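Alr3699 protein (Nostoc sp., PDB 4XSO) is a putative glycosyltransferase of the GT-B structural class, built from two Rossmann-like domains that face each other across a cleft. Local coordinates at residues Ser213-Trp218 and Gly241-Gly246; Pro217-His222 and His288-Pro293. All blocks are in the same frame, centred on the assembly; numbering follows the deposited sequence.

Contact 1: residues Ser213-Trp218 and Gly241-Gly246; sequences SRLSPW and GDALFG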
loop_
_atom_site.group_PDB
_atom_site.type_symbol
_atom_site.label_atom_id
_atom_site.label_comp_id
_atom_site.label_asym_id
_atom_site.label_seq_id
_atom_site.Cartn_x
_atom_site.Cartn_y
_atom_site.Cartn_z
ATOM N N SER A 213 37.127 3.079 -6.843
ATOM C CA SER A 213 36.023 3.144 -5.894
ATOM C C SER A 213 35.754 4.628 -5.640
ATOM O O SER A 213 36.583 5.460 -5.985
ATOM C CB SER A 213 36.308 2.250 -4.683
ATOM O OG SER A 213 35.732 2.740 -3.507
ATOM N N ARG A 214 34.627 4.957 -4.998
ATOM C CA ARG A 214 34.450 6.289 -4.496
ATOM C C ARG A 214 35.216 6.325 -3.153
ATOM O O ARG A 214 35.467 5.309 -2.509
ATOM C CB ARG A 214 32.953 6.618 -4.301
ATOM C CG ARG A 214 32.248 5.662 -3.360
ATOM C CD ARG A 214 30.728 5.848 -3.384
ATOM N NE ARG A 214 30.094 4.751 -2.665
ATOM C CZ ARG A 214 29.814 3.556 -3.182
ATOM N NH1 ARG A 214 30.056 3.286 -4.471
ATOM N NH2 ARG A 214 29.264 2.627 -2.401
ATOM N N LEU A 215 35.667 7.501 -2.804
ATOM C CA LEU A 215 36.488 7.702 -1.640
ATOM C C LEU A 215 35.548 7.701 -0.449
ATOM O O LEU A 215 34.835 8.689 -0.210
ATOM C CB LEU A 215 37.238 9.035 -1.769
ATOM C CG LEU A 215 38.133 9.148 -3.001
ATOM C CD1 LEU A 215 38.708 10.569 -3.082
ATOM C CD2 LEU A 215 39.244 8.110 -2.977
ATOM N N SER A 216 35.473 6.715 0.359
ATOM C CA SER A 216 34.518 6.459 1.446
ATOM C C SER A 216 35.129 5.571 2.558
ATOM O O SER A 216 36.046 4.790 2.303
ATOM C CB SER A 216 33.248 5.892 0.847
ATOM O OG SER A 216 32.357 5.605 1.866
ATOM N N PRO A 217 34.965 5.666 3.775
ATOM C CA PRO A 217 35.690 4.838 4.769
ATOM C C PRO A 217 35.377 3.357 4.622
ATOM O O PRO A 217 36.248 2.519 4.819
ATOM C CB PRO A 217 35.175 5.334 6.137
ATOM C CG PRO A 217 34.482 6.636 5.865
ATOM C CD PRO A 217 34.181 6.762 4.396
ATOM N N TRP A 218 34.137 3.052 4.247
ATOM C CA TRP A 218 33.713 1.664 4.048
ATOM C C TRP A 218 34.553 1.035 2.911
ATOM O O TRP A 218 34.795 -0.179 2.945
ATOM C CB TRP A 218 32.217 1.556 3.668
ATOM C CG TRP A 218 31.194 1.806 4.752
ATOM C CD1 TRP A 218 31.401 2.336 5.996
ATOM C CD2 TRP A 218 29.763 1.574 4.644
ATOM N NE1 TRP A 218 30.200 2.424 6.678
ATOM C CE2 TRP A 218 29.182 1.964 5.872
ATOM C CE3 TRP A 218 28.919 1.063 3.626
ATOM C CZ2 TRP A 218 27.788 1.853 6.113
ATOM C CZ3 TRP A 218 27.532 0.960 3.869
ATOM C CH2 TRP A 218 26.989 1.353 5.098
ATOM N N GLY A 241 38.550 7.411 -8.426
ATOM C CA GLY A 241 37.208 7.677 -8.010
ATOM C C GLY A 241 37.160 9.082 -7.395
ATOM O O GLY A 241 38.187 9.783 -7.155
ATOM N N ASP A 242 35.951 9.495 -7.128
ATOM C CA ASP A 242 35.730 10.827 -6.675
ATOM C C ASP A 242 35.235 10.769 -5.250
ATOM O O ASP A 242 34.916 9.719 -4.721
ATOM C CB ASP A 242 34.813 11.625 -7.643
ATOM C CG ASP A 242 33.498 10.954 -7.894
ATOM O OD1 ASP A 242 33.388 9.744 -7.666
ATOM O OD2 ASP A 242 32.566 11.635 -8.342
ATOM N N ALA A 243 35.238 11.947 -4.659
ATOM C CA ALA A 243 34.773 12.220 -3.327
ATOM C C ALA A 243 33.312 12.578 -3.461
ATOM O O ALA A 243 32.851 13.029 -4.519
ATOM C CB ALA A 243 35.553 13.420 -2.791
ATOM N N LEU A 244 32.608 12.458 -2.362
ATOM C CA LEU A 244 31.194 12.721 -2.334
ATOM C C LEU A 244 30.862 13.640 -1.137
ATOM O O LEU A 244 31.653 13.747 -0.159
ATOM C CB LEU A 244 30.438 11.384 -2.264
ATOM C CG LEU A 244 30.861 10.448 -1.115
ATOM C CD1 LEU A 244 29.752 10.413 -0.061
ATOM C CD2 LEU A 244 31.196 9.032 -1.567
ATOM N N PHE A 245 29.699 14.299 -1.256
ATOM C CA PHE A 245 29.240 15.339 -0.345
ATOM C C PHE A 245 29.272 14.830 1.095
ATOM O O PHE A 245 29.835 15.478 1.997
ATOM C CB PHE A 245 27.845 15.821 -0.755
ATOM C CG PHE A 245 27.306 16.939 0.107
ATOM C CD1 PHE A 245 27.672 18.272 -0.134
ATOM C CD2 PHE A 245 26.441 16.671 1.173
ATOM C CE1 PHE A 245 27.188 19.310 0.671
ATOM C CE2 PHE A 245 25.953 17.705 1.970
ATOM C CZ PHE A 245 26.328 19.026 1.721
ATOM N N GLY A 246 28.756 13.624 1.295
ATOM C CA GLY A 246 28.727 13.015 2.619
ATOM C C GLY A 246 30.060 12.676 3.262
ATOM O O GLY A 246 30.147 12.592 4.484
#

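Contact 2: residues Pro217-His222 and His288-Pro293; sequences PWKGQH and HTSTAP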
loop_
_atom_site.group_PDB
_atom_site.type_symbol
_atom_site.label_atom_id
_atom_site.label_comp_id
_atom_site.label_asym_id
_atom_site.label_seq_id
_atom_site.Cartn_x
_atom_site.Cartn_y
_atom_site.Cartn_z
ATOM N N PRO A 217 34.965 5.666 3.775
ATOM C CA PRO A 217 35.690 4.838 4.769
ATOM C C PRO A 217 35.377 3.357 4.622
ATOM O O PRO A 217 36.248 2.519 4.819
ATOM C CB PRO A 217 35.175 5.334 6.137
ATOM C CG PRO A 217 34.482 6.636 5.865
ATOM C CD PRO A 217 34.181 6.762 4.396
ATOM N N TRP A 218 34.137 3.052 4.247
ATOM C CA TRP A 218 33.713 1.664 4.048
ATOM C C TRP A 218 34.553 1.035 2.911
ATOM O O TRP A 218 34.795 -0.179 2.945
ATOM C CB TRP A 218 32.217 1.556 3.668
ATOM C CG TRP A 218 31.194 1.806 4.752
ATOM C CD1 TRP A 218 31.401 2.336 5.996
ATOM C CD2 TRP A 218 29.763 1.574 4.644
ATOM N NE1 TRP A 218 30.200 2.424 6.678
ATOM C CE2 TRP A 218 29.182 1.964 5.872
ATOM C CE3 TRP A 218 28.919 1.063 3.626
ATOM C CZ2 TRP A 218 27.788 1.853 6.113
ATOM C CZ3 TRP A 218 27.532 0.960 3.869
ATOM C CH2 TRP A 218 26.989 1.353 5.098
ATOM N N LYS A 219 34.956 1.846 1.919
ATOM C CA LYS A 219 35.742 1.335 0.788
ATOM C C LYS A 219 37.230 1.119 1.067
ATOM O O LYS A 219 37.932 0.503 0.247
ATOM C CB LYS A 219 35.532 2.176 -0.462
ATOM C CG LYS A 219 34.055 2.182 -0.926
ATOM C CD LYS A 219 33.657 0.795 -1.415
ATOM C CE LYS A 219 32.235 0.687 -1.921
ATOM N NZ LYS A 219 32.231 0.887 -3.399
ATOM N N GLY A 220 37.726 1.641 2.187
ATOM C CA GLY A 220 39.033 1.242 2.714
ATOM C C GLY A 220 40.305 1.702 2.013
ATOM O O GLY A 220 41.353 1.056 2.075
ATOM N N GLN A 221 40.269 2.852 1.400
ATOM C CA GLN A 221 41.498 3.391 0.798
ATOM C C GLN A 221 42.604 3.580 1.830
ATOM O O GLN A 221 43.758 3.407 1.500
ATOM C CB GLN A 221 41.230 4.743 0.118
ATOM C CG GLN A 221 40.542 4.635 -1.234
ATOM C CD GLN A 221 39.023 4.651 -1.129
ATOM O OE1 GLN A 221 38.465 4.705 -0.033
ATOM N NE2 GLN A 221 38.347 4.601 -2.281
ATOM N N HIS A 222 42.245 3.885 3.082
ATOM C CA HIS A 222 43.250 4.080 4.149
ATOM C C HIS A 222 44.015 2.800 4.493
ATOM O O HIS A 222 45.168 2.844 4.917
ATOM C CB HIS A 222 42.588 4.704 5.419
ATOM C CG HIS A 222 41.597 3.797 6.089
ATOM N ND1 HIS A 222 40.309 3.600 5.607
ATOM C CD2 HIS A 222 41.719 2.996 7.176
ATOM C CE1 HIS A 222 39.689 2.723 6.374
ATOM N NE2 HIS A 222 40.529 2.324 7.315
ATOM N N HIS A 288 41.021 -4.424 -3.833
ATOM C CA HIS A 288 39.721 -4.179 -3.228
ATOM C C HIS A 288 39.966 -4.304 -1.724
ATOM O O HIS A 288 40.481 -5.330 -1.283
ATOM C CB HIS A 288 38.751 -5.254 -3.721
ATOM C CG HIS A 288 37.446 -5.253 -3.008
ATOM N ND1 HIS A 288 37.219 -6.001 -1.871
ATOM C CD2 HIS A 288 36.295 -4.588 -3.256
ATOM C CE1 HIS A 288 35.998 -5.780 -1.431
ATOM N NE2 HIS A 288 35.420 -4.914 -2.248
ATOM N N THR A 289 39.653 -3.271 -0.946
ATOM C CA THR A 289 40.008 -3.289 0.488
ATOM C C THR A 289 38.864 -2.754 1.337
ATOM O O THR A 289 39.118 -2.070 2.317
ATOM C CB THR A 289 41.222 -2.411 0.747
ATOM O OG1 THR A 289 40.900 -1.040 0.445
ATOM C CG2 THR A 289 42.374 -2.877 -0.127
ATOM N N SER A 290 37.620 -3.014 0.910
ATOM C CA SER A 290 36.427 -2.621 1.673
ATOM C C SER A 290 36.387 -3.260 3.082
ATOM O O SER A 290 36.734 -4.430 3.280
ATOM C CB SER A 290 35.178 -3.001 0.908
ATOM O OG SER A 290 35.115 -2.270 -0.303
ATOM N N THR A 291 35.935 -2.477 4.046
ATOM C CA THR A 291 36.000 -2.857 5.469
ATOM C C THR A 291 34.662 -3.293 5.949
ATOM O O THR A 291 34.494 -3.545 7.094
ATOM C CB THR A 291 36.486 -1.698 6.338
ATOM O OG1 THR A 291 35.682 -0.538 6.080
ATOM C CG2 THR A 291 37.914 -1.383 6.021
ATOM N N ALA A 292 33.685 -3.341 5.052
ATOM C CA ALA A 292 32.417 -3.868 5.376
ATOM C C ALA A 292 32.031 -4.831 4.246
ATOM O O ALA A 292 32.377 -4.571 3.085
ATOM C CB ALA A 292 31.402 -2.728 5.505
ATOM N N PRO A 293 31.343 -5.939 4.594
ATOM C CA PRO A 293 31.079 -6.977 3.634
ATOM C C PRO A 293 30.207 -6.430 2.532
ATOM O O PRO A 293 29.246 -5.762 2.800
ATOM C CB PRO A 293 30.263 -8.003 4.433
ATOM C CG PRO A 293 30.589 -7.751 5.877
ATOM C CD PRO A 293 30.783 -6.276 5.929
HETATM O O HOH W 1 37.363 -1.347 -1.439
#

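Contact 1: residues Ser213-Trp218 and Gly241-Gly246
S213 meets G241 through backbone alone: its carbonyl O receives a nearly straight CA-H...O contact from G241 CA at 3.1 Å. G241, having no side chain, lets its CA come up to that oxygen. The S213 hydroxyl turns back along its own loop, OG donating to R214 O.

R214 lays its aliphatic chain against L244, the two side chains crossing obliquely with R214 CD 3.7 Å from L244 CD2. From CG to NE the arginine is extended, which leads the guanidinium away from L244 and from 241-246. The one conventional hydrogen bond between the two segments comes next, L215 N to D242 O at 3.0 Å and almost linear (172°). L215 then brings its side chain over the D242-A243 peptide, and CD1 comes to 4.3 Å from A243 CB. L244 CD2 also rests near L215 O and, more distantly, S216 CB.

Both loops leave the C-terminal ends of adjacent parallel strands, 207-212 and 235-240, so the contact keeps the two loops side by side just past the ends of the strands. L215 and A243 both pack on V251 of helix 248-260, and helix 221-228 reaches L215 through Q221.

Contact 2: residues Pro217-His222 and His288-Pro293
T291 and W218 make the central backbone link: T291 N donates to W218 O at 2.8 Å, with an N-H...O angle of 166°. The same oxygen takes a longer bond of 3.3 Å from T291 OG1, which stands above the carbonyl plane on the same face as the amide. This hydroxyl lies between the backbone N and the carbonyl carbon of its own residue (chi1 53°), which brings both donors of T291 to one acceptor. A second threonine grips the next part of the turn, T289 OG1 donating to G220 O at 2.7 Å from well above the carbonyl plane; T289 OG1 is also bonded to H211 NE2.

A water adds an indirect bridge. It donates to K219 O at 2.6 Å and to S290 OG, and accepts from T289 N. S290 OG is further tied to E294.

Weaker contacts, one from backbone and two from side chains, complete the interface. G220 CA directs a CA-H...O contact of 3.3 Å at T289 O. K219 passes its CD beside S290 OG at 3.6 Å, and T291 CG2 approaches the H222 ring obliquely.

P217 to G220 form a type I turn, closed by G220 N to P217 O, and G220 is the N-cap of helix 221-228. The carbonyls of W218, K219 and G220 thus each receive at least one hydrogen bond, and a backbone amide, two threonine hydroxyls and one water, rather than apolar side chains, hold the start of the helix against the loop after strand 285-287.

The segments of contacts 1 and 2 overlap at P217-W218, which take no part in contact 1, and both contacts use the loop joining strand 207-212 to helix 221-228. Contact 1 ties the beginning of this loop to the one after strand 235-240, and contact 2 ties its end and the start of helix 221-228 to the one after strand 285-287; these strands are the two neighbours of 207-212 in the parallel sheet. Contact 1 is a surface contact in which leucine packing accompanies a single conventional hydrogen bond, whereas contact 2 is partly buried and largely polar. Q221 NE2 probably hydrogen-bonds R214 O, while S213 OG packs against K219 CB, connecting the two.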